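Local coordinates for protein gamma-glutamyltranspeptidase (PDB 5HFT) that converts oxamate to oxalate in uric acid degradation, as a member of the gamma-glutamyltransferase family, at residues S55-M60 with W83-P88; I93-S98 with L138-D143; G160-G165 with A210-L215. All coordinates share one frame; numbering follows the deposited sequence.

Interaction 1 of 3, residues S55-M60 with W83-P88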
loop_
_atom_site.group_PDB
_atom_site.type_symbol
_atom_site.label_atom_id
_atom_site.label_comp_id
_atom_site.label_asym_id
_atom_site.label_seq_id
_atom_site.Cartn_x
_atom_site.Cartn_y
_atom_site.Cartn_z
ATOM N N SER A 55 -16.965 10.343 0.487
ATOM C CA SER A 55 -15.705 11.051 0.645
ATOM C C SER A 55 -14.563 10.263 0.007
ATOM O O SER A 55 -14.693 9.082 -0.317
ATOM C CB SER A 55 -15.411 11.290 2.130
ATOM O OG SER A 55 -14.905 10.126 2.763
ATOM N N ALA A 56 -13.420 10.930 -0.171
ATOM C CA ALA A 56 -12.255 10.236 -0.709
ATOM C C ALA A 56 -11.855 9.035 0.142
ATOM O O ALA A 56 -11.287 8.070 -0.386
ATOM C CB ALA A 56 -11.074 11.190 -0.839
ATOM N N ILE A 57 -12.087 9.083 1.459
ATOM C CA ILE A 57 -11.661 7.970 2.306
ATOM C C ILE A 57 -12.568 6.762 2.099
ATOM O O ILE A 57 -12.099 5.653 1.815
ATOM C CB ILE A 57 -11.614 8.402 3.782
ATOM C CG1 ILE A 57 -10.377 9.258 4.037
ATOM C CG2 ILE A 57 -11.559 7.183 4.674
ATOM C CD1 ILE A 57 -10.502 10.171 5.216
ATOM N N GLU A 58 -13.882 6.968 2.183
ATOM C CA GLU A 58 -14.810 5.873 1.932
ATOM C C GLU A 58 -14.597 5.316 0.526
ATOM O O GLU A 58 -14.684 4.101 0.305
ATOM C CB GLU A 58 -16.247 6.358 2.140
ATOM C CG GLU A 58 -16.509 7.034 3.511
ATOM C CD GLU A 58 -17.864 7.751 3.601
ATOM O OE1 GLU A 58 -18.101 8.703 2.816
ATOM O OE2 GLU A 58 -18.701 7.358 4.445
ATOM N N ALA A 59 -14.295 6.187 -0.436
ATOM C CA ALA A 59 -13.960 5.709 -1.772
ATOM C C ALA A 59 -12.696 4.875 -1.733
ATOM O O ALA A 59 -12.580 3.886 -2.465
ATOM C CB ALA A 59 -13.808 6.882 -2.747
ATOM N N MET A 60 -11.728 5.260 -0.891
ATOM C CA MET A 60 -10.511 4.459 -0.756
ATOM C C MET A 60 -10.804 3.122 -0.100
ATOM O O MET A 60 -10.227 2.097 -0.478
ATOM C CB MET A 60 -9.458 5.184 0.071
ATOM C CG MET A 60 -8.201 4.368 0.226
ATOM S SD MET A 60 -7.388 4.245 -1.370
ATOM C CE MET A 60 -6.695 5.893 -1.520
ATOM N N TRP A 83 -2.006 4.497 5.541
ATOM C CA TRP A 83 -2.674 5.681 5.028
ATOM C C TRP A 83 -1.842 6.918 5.318
ATOM O O TRP A 83 -1.268 7.055 6.394
ATOM C CB TRP A 83 -4.026 5.880 5.667
ATOM C CG TRP A 83 -4.950 4.758 5.521
ATOM C CD1 TRP A 83 -4.812 3.491 6.032
ATOM C CD2 TRP A 83 -6.208 4.787 4.845
ATOM N NE1 TRP A 83 -5.908 2.734 5.698
ATOM C CE2 TRP A 83 -6.776 3.505 4.964
ATOM C CE3 TRP A 83 -6.905 5.777 4.145
ATOM C CZ2 TRP A 83 -8.014 3.195 4.427
ATOM C CZ3 TRP A 83 -8.119 5.463 3.610
ATOM C CH2 TRP A 83 -8.669 4.182 3.752
ATOM N N LEU A 84 -1.794 7.814 4.347
ATOM C CA LEU A 84 -1.447 9.210 4.551
ATOM C C LEU A 84 -2.636 9.991 4.024
ATOM O O LEU A 84 -3.072 9.766 2.890
ATOM C CB LEU A 84 -0.166 9.579 3.812
ATOM C CG LEU A 84 0.546 10.850 4.231
ATOM C CD1 LEU A 84 0.818 10.784 5.695
ATOM C CD2 LEU A 84 1.847 10.948 3.470
ATOM N N ILE A 85 -3.222 10.825 4.872
ATOM C CA ILE A 85 -4.425 11.575 4.539
ATOM C C ILE A 85 -4.123 13.059 4.662
ATOM O O ILE A 85 -3.570 13.497 5.676
ATOM C CB ILE A 85 -5.603 11.182 5.440
ATOM C CG1 ILE A 85 -5.900 9.696 5.279
ATOM C CG2 ILE A 85 -6.801 12.047 5.145
ATOM C CD1 ILE A 85 -7.007 9.193 6.170
ATOM N N VAL A 86 -4.432 13.813 3.612
ATOM C CA VAL A 86 -4.226 15.262 3.624
ATOM C C VAL A 86 -5.578 15.965 3.584
ATOM O O VAL A 86 -6.220 16.015 2.518
ATOM C CB VAL A 86 -3.347 15.700 2.451
ATOM C CG1 VAL A 86 -2.885 17.113 2.664
ATOM C CG2 VAL A 86 -2.170 14.766 2.331
ATOM N N PRO A 87 -6.064 16.500 4.700
ATOM C CA PRO A 87 -7.348 17.175 4.678
ATOM C C PRO A 87 -7.228 18.468 3.902
ATOM O O PRO A 87 -6.107 18.940 3.654
ATOM C CB PRO A 87 -7.654 17.426 6.165
ATOM C CG PRO A 87 -6.768 16.534 6.897
ATOM C CD PRO A 87 -5.524 16.452 6.062
ATOM N N PRO A 88 -8.348 19.038 3.460
ATOM C CA PRO A 88 -8.266 20.283 2.683
ATOM C C PRO A 88 -7.409 21.346 3.347
ATOM O O PRO A 88 -6.616 21.998 2.652
ATOM C CB PRO A 88 -9.735 20.709 2.564
ATOM C CG PRO A 88 -10.494 19.439 2.590
ATOM C CD PRO A 88 -9.732 18.528 3.541
#
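Ser55 OG is gripped by three groups at the start of the helix whose Ile57 and Met60 lie against Trp83 and Ile85. It accepts weak bonds from the backbone nitrogens of Ile57 and Glu58 and pairs with the hydroxyl of Ser141 on helix 130-144. Ser55 is thus the N-cap, and with Glu58 it makes a capping box: Ser55 N donates to Glu58 OE1 at 3.1 Å, almost straight (176°), on the lone pair turned away from OE2. The second carboxylate oxygen is held by Leu149 N. The helix that starts here packs on a sheet, as expected in the alpha-beta-beta-alpha sandwich of N-terminal nucleophile hydrolases. The axes of helix 56-60 and strand 83-86 run nearly antiparallel, 11.2 Å apart. The gap is bridged wholly by apolar groups, and the six-membered end of the Trp83 indole reaches between two helix residues. Met60 CG lies 3.6 Å from Trp83 CZ3 on one side of the ring plane; chi1 of 180° sets CG beside the carbonyl carbon, and the bent Met60 side chain and the indole slide past each other in opposite directions. On the other side of that plane, Ile57 CG2 stands 4.0 Å from Trp83 CZ3. The same strand, Trp83 to Val86, also pairs in an antiparallel ladder with a strand of another chain, so the sheet runs on across the interface. At Ile85, the side chain crosses that of Ile57 at about a right angle, CD1 of Ile57 resting 3.8 Å from CD1 of Ile85.

Interaction 2 of 3, residues I93-S98 with L138-D143; sequences IAIDAS and LRISRD
Ile140 puts one methyl, CD1, against two residues of strand 93-97. It meets Ile95 tip to tip, CD1 of Ile140 to CD1 of Ile95 at 3.8 Å, and the same CD1 lies 3.9 Å from CG2 of Ile93; the Ile93 and Ile140 side chains slide past each other in opposite directions. The strand alternation explains the pairing: Ile93 and Ile95 both send their side chains to the helix, while Ala94 between them points the other way. In Ile140, CG1 is anti to the carbonyl carbon (chi1 -67°) and the chain beyond it is extended, which carries CD1 out to the sheet. One shell further out, Arg258 lies against both Ile93 and Ile140, and Ile95 packs on Trp83 of the neighbouring strand and on Ala137 of the same helix as Ile140. Helix 56-70 lies alongside helix 130-144, with Leu138 against Val61. Beyond the contact, Ser98 OG donates to Asp96 OD1 at 2.8 Å, on the syn side and 16° out of the carboxylate plane, and Arg257 makes a long, weak ion pair with Asp96. Being dispersive and non-directional, the methyl contacts between the three isoleucines exclude water but impose little orientation; the strand's own position is held by its backbone bonds to strand 80-86.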
loop_
_atom_site.group_PDB
_atom_site.type_symbol
_atom_site.label_atom_id
_atom_site.label_comp_id
_atom_site.label_asym_id
_atom_site.label_seq_id
_atom_site.Cartn_x
_atom_site.Cartn_y
_atom_site.Cartn_z
ATOM N N ILE A 93 -2.709 13.260 8.291
ATOM C CA ILE A 93 -3.000 12.216 9.265
ATOM C C ILE A 93 -2.502 10.890 8.722
ATOM O O ILE A 93 -2.850 10.500 7.597
ATOM C CB ILE A 93 -4.500 12.129 9.590
ATOM C CG1 ILE A 93 -5.038 13.493 10.034
ATOM C CG2 ILE A 93 -4.750 11.051 10.626
ATOM C CD1 ILE A 93 -6.552 13.574 9.962
ATOM N N ALA A 94 -1.701 10.195 9.529
ATOM C CA ALA A 94 -1.113 8.918 9.165
ATOM C C ALA A 94 -1.775 7.777 9.931
ATOM O O ALA A 94 -2.203 7.938 11.074
ATOM C CB ALA A 94 0.391 8.924 9.419
ATOM N N ILE A 95 -1.890 6.629 9.269
ATOM C CA ILE A 95 -2.483 5.429 9.843
ATOM C C ILE A 95 -1.522 4.284 9.569
ATOM O O ILE A 95 -1.338 3.890 8.413
ATOM C CB ILE A 95 -3.861 5.117 9.260
ATOM C CG1 ILE A 95 -4.807 6.303 9.395
ATOM C CG2 ILE A 95 -4.440 3.907 9.966
ATOM C CD1 ILE A 95 -6.212 5.974 8.947
ATOM N N ASP A 96 -0.892 3.764 10.613
ATOM C CA ASP A 96 -0.067 2.568 10.499
ATOM C C ASP A 96 -0.976 1.404 10.865
ATOM O O ASP A 96 -1.208 1.119 12.042
ATOM C CB ASP A 96 1.143 2.641 11.425
ATOM C CG ASP A 96 2.028 1.410 11.330
ATOM O OD1 ASP A 96 1.585 0.405 10.747
ATOM O OD2 ASP A 96 3.147 1.417 11.891
ATOM N N ALA A 97 -1.504 0.724 9.865
ATOM C CA ALA A 97 -2.417 -0.376 10.153
ATOM C C ALA A 97 -1.717 -1.717 9.977
ATOM O O ALA A 97 -2.174 -2.572 9.230
ATOM C CB ALA A 97 -3.664 -0.258 9.273
ATOM N N SER A 98 -0.581 -1.914 10.641
ATOM C CA SER A 98 0.165 -3.155 10.534
ATOM C C SER A 98 0.135 -3.905 11.861
ATOM O O SER A 98 0.287 -3.309 12.932
ATOM C CB SER A 98 1.603 -2.903 10.069
ATOM O OG SER A 98 2.371 -2.263 11.058
ATOM N N LEU A 138 -12.334 5.390 8.525
ATOM C CA LEU A 138 -13.749 5.712 8.402
ATOM C C LEU A 138 -14.219 6.588 9.551
ATOM O O LEU A 138 -14.988 7.532 9.341
ATOM C CB LEU A 138 -14.584 4.439 8.332
ATOM C CG LEU A 138 -14.548 3.683 7.010
ATOM C CD1 LEU A 138 -15.245 2.330 7.174
ATOM C CD2 LEU A 138 -15.153 4.518 5.877
ATOM N N ARG A 139 -13.788 6.277 10.773
ATOM C CA ARG A 139 -14.083 7.144 11.909
ATOM C C ARG A 139 -13.485 8.527 11.690
ATOM O O ARG A 139 -14.066 9.536 12.110
ATOM C CB ARG A 139 -13.563 6.520 13.211
ATOM N N ILE A 140 -12.314 8.591 11.048
ATOM C CA ILE A 140 -11.761 9.878 10.634
ATOM C C ILE A 140 -12.664 10.536 9.609
ATOM O O ILE A 140 -12.960 11.730 9.693
ATOM C CB ILE A 140 -10.344 9.700 10.063
ATOM C CG1 ILE A 140 -9.350 9.250 11.132
ATOM C CG2 ILE A 140 -9.910 10.941 9.358
ATOM C CD1 ILE A 140 -7.985 8.933 10.562
ATOM N N SER A 141 -13.150 9.761 8.644
ATOM C CA SER A 141 -13.963 10.361 7.609
ATOM C C SER A 141 -15.341 10.736 8.115
ATOM O O SER A 141 -16.017 11.543 7.470
ATOM C CB SER A 141 -14.083 9.450 6.406
ATOM O OG SER A 141 -15.210 9.834 5.632
ATOM N N ARG A 142 -15.793 10.170 9.235
ATOM C CA ARG A 142 -17.010 10.714 9.829
ATOM C C ARG A 142 -16.727 11.975 10.648
ATOM O O ARG A 142 -17.610 12.826 10.777
ATOM C CB ARG A 142 -17.703 9.649 10.682
ATOM N N ASP A 143 -15.509 12.137 11.189
ATOM C CA ASP A 143 -15.185 13.395 11.871
ATOM C C ASP A 143 -14.999 14.521 10.868
ATOM O O ASP A 143 -15.495 15.632 11.082
ATOM C CB ASP A 143 -13.922 13.283 12.727
ATOM C CG ASP A 143 -14.043 12.253 13.826
ATOM O OD1 ASP A 143 -15.182 11.873 14.174
ATOM O OD2 ASP A 143 -12.987 11.812 14.329
#

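Interaction 3 of 3, residues G160-G165 with A210-L215; sequences GYAEDG and ALAGTL
Ala162 and Ala212 face each other where two helices pack: the axes of segments 160-164 and 210-215, from helices 156-164 and 209-221, make an angle of 149°, close to antiparallel. These axes come within 8.0 Å of each other, a spacing that suits small residues on both facing surfaces. The apolar part of the contact is correspondingly compact. Ala162 CB lies 3.7 Å from Ala212 CB, in a region where the alpha carbons of these two residues are 5.3 Å apart. The Ala212 methyl is also met by the aliphatic part of Glu163, whose CG comes to 3.4 Å from Ala212 CB. Leu211 and Leu215 also touch Val69, which brings helix 56-70 into the packing; Leu215 further touches Ala158 and Ile159 of helix 156-164. Polar interactions lie at the margin. The Glu163 chain starts beside its backbone N and bends sharply at chi2 (-85°); this lays the carbon chain over the Ala212 methyl, while OE2 makes a salt bridge with Arg216, one turn beyond Ala212 on helix 209-221. One side chain thereby serves both kinds of interaction, aliphatic contact and charge pairing, with the same helix. Thr214 OG1 bonds to the backbone of another chain, tying helix 209-221 into the assembly. Backbone bonds continue to the end of the first segment: Asp164 N reaches Gly160 O at 2.9 Å, Gly165 N makes a weak bond to Tyr161 O, and Gly165 then leaves helical geometry with a phi of 115°, its carbonyl O lying in plane at the edge of the Tyr161 ring.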
loop_
_atom_site.group_PDB
_atom_site.type_symbol
_atom_site.label_atom_id
_atom_site.label_comp_id
_atom_site.label_asym_id
_atom_site.label_seq_id
_atom_site.Cartn_x
_atom_site.Cartn_y
_atom_site.Cartn_z
ATOM N N GLY A 160 -19.614 -8.674 -4.677
ATOM C CA GLY A 160 -20.096 -9.191 -5.948
ATOM C C GLY A 160 -19.007 -9.704 -6.869
ATOM O O GLY A 160 -19.237 -10.639 -7.638
ATOM N N TYR A 161 -17.821 -9.095 -6.833
ATOM C CA TYR A 161 -16.724 -9.601 -7.649
ATOM C C TYR A 161 -16.195 -10.924 -7.109
ATOM O O TYR A 161 -15.544 -11.665 -7.853
ATOM C CB TYR A 161 -15.575 -8.585 -7.722
ATOM C CG TYR A 161 -15.844 -7.364 -8.576
ATOM C CD1 TYR A 161 -16.243 -7.484 -9.901
ATOM C CD2 TYR A 161 -15.694 -6.088 -8.051
ATOM C CE1 TYR A 161 -16.492 -6.364 -10.684
ATOM C CE2 TYR A 161 -15.926 -4.968 -8.806
ATOM C CZ TYR A 161 -16.331 -5.103 -10.126
ATOM O OH TYR A 161 -16.577 -3.970 -10.875
ATOM N N ALA A 162 -16.437 -11.213 -5.825
ATOM C CA ALA A 162 -16.035 -12.481 -5.225
ATOM C C ALA A 162 -16.995 -13.609 -5.598
ATOM O O ALA A 162 -16.552 -14.678 -6.031
ATOM C CB ALA A 162 -15.927 -12.325 -3.701
ATOM N N GLU A 163 -18.305 -13.386 -5.420
ATOM C CA GLU A 163 -19.315 -14.391 -5.757
ATOM C C GLU A 163 -19.399 -14.627 -7.258
ATOM O O GLU A 163 -19.590 -15.756 -7.720
ATOM C CB GLU A 163 -20.697 -13.943 -5.279
ATOM C CG GLU A 163 -20.932 -13.956 -3.800
ATOM C CD GLU A 163 -21.374 -15.312 -3.272
ATOM O OE1 GLU A 163 -20.582 -16.287 -3.325
ATOM O OE2 GLU A 163 -22.524 -15.397 -2.788
ATOM N N ASP A 164 -19.320 -13.557 -8.027
ATOM C CA ASP A 164 -19.661 -13.597 -9.434
ATOM C C ASP A 164 -18.438 -13.609 -10.323
ATOM O O ASP A 164 -18.556 -13.922 -11.507
ATOM C CB ASP A 164 -20.583 -12.411 -9.732
ATOM C CG ASP A 164 -21.748 -12.351 -8.748
ATOM O OD1 ASP A 164 -22.590 -13.265 -8.805
ATOM O OD2 ASP A 164 -21.799 -11.464 -7.871
ATOM N N GLY A 165 -17.295 -13.215 -9.792
ATOM C CA GLY A 165 -16.017 -13.502 -10.395
ATOM C C GLY A 165 -15.291 -12.256 -10.855
ATOM O O GLY A 165 -15.883 -11.194 -11.049
ATOM N N ALA A 210 -15.635 -18.291 -0.836
ATOM C CA ALA A 210 -15.303 -18.141 0.572
ATOM C C ALA A 210 -15.133 -16.679 0.926
ATOM O O ALA A 210 -15.786 -16.184 1.846
ATOM C CB ALA A 210 -14.031 -18.926 0.921
ATOM N N LEU A 211 -14.327 -15.950 0.142
ATOM C CA LEU A 211 -14.062 -14.546 0.460
ATOM C C LEU A 211 -15.340 -13.728 0.503
ATOM O O LEU A 211 -15.435 -12.779 1.282
ATOM C CB LEU A 211 -13.095 -13.936 -0.546
ATOM C CG LEU A 211 -12.558 -12.563 -0.091
ATOM C CD1 LEU A 211 -11.865 -12.635 1.284
ATOM C CD2 LEU A 211 -11.618 -11.926 -1.112
ATOM N N ALA A 212 -16.349 -14.114 -0.279
ATOM C CA ALA A 212 -17.605 -13.374 -0.278
ATOM C C ALA A 212 -18.361 -13.529 1.041
ATOM O O ALA A 212 -18.957 -12.563 1.530
ATOM C CB ALA A 212 -18.462 -13.799 -1.453
ATOM N N GLY A 213 -18.406 -14.741 1.603
ATOM C CA GLY A 213 -18.982 -14.896 2.930
ATOM C C GLY A 213 -18.255 -14.065 3.975
ATOM O O GLY A 213 -18.874 -13.500 4.881
ATOM N N THR A 214 -16.929 -13.990 3.871
ATOM C CA THR A 214 -16.179 -13.121 4.768
ATOM C C THR A 214 -16.591 -11.663 4.590
ATOM O O THR A 214 -16.930 -10.977 5.562
ATOM C CB THR A 214 -14.684 -13.291 4.519
ATOM O OG1 THR A 214 -14.323 -14.663 4.735
ATOM C CG2 THR A 214 -13.889 -12.388 5.450
ATOM N N LEU A 215 -16.575 -11.173 3.347
ATOM C CA LEU A 215 -16.953 -9.788 3.100
ATOM C C LEU A 215 -18.411 -9.538 3.466
ATOM O O LEU A 215 -18.757 -8.450 3.930
ATOM C CB LEU A 215 -16.678 -9.423 1.642
ATOM C CG LEU A 215 -15.206 -9.264 1.247
ATOM C CD1 LEU A 215 -15.033 -9.236 -0.267
ATOM C CD2 LEU A 215 -14.610 -8.010 1.851
#

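In the fold
Interactions 1 and 2 are two parts of one buried layer, their centres about 9 Å apart: strands 80-86 and 93-97 are paired neighbours, and helices 56-70 and 130-144 pack on them side by side. Both contacts join helix to sheet with long apolar side chains, isoleucine, methionine and tryptophan, that span the wider gap. Interaction 3, centred about 25 Å from either and further from the middle of the chain, is largely buried too, but joins helix to helix through alanines, with the partly exposed Glu163 at its margin. Helix 56-70 links the regions: its beginning serves interaction 1, while Val69 near its end packs against residues of interaction 3.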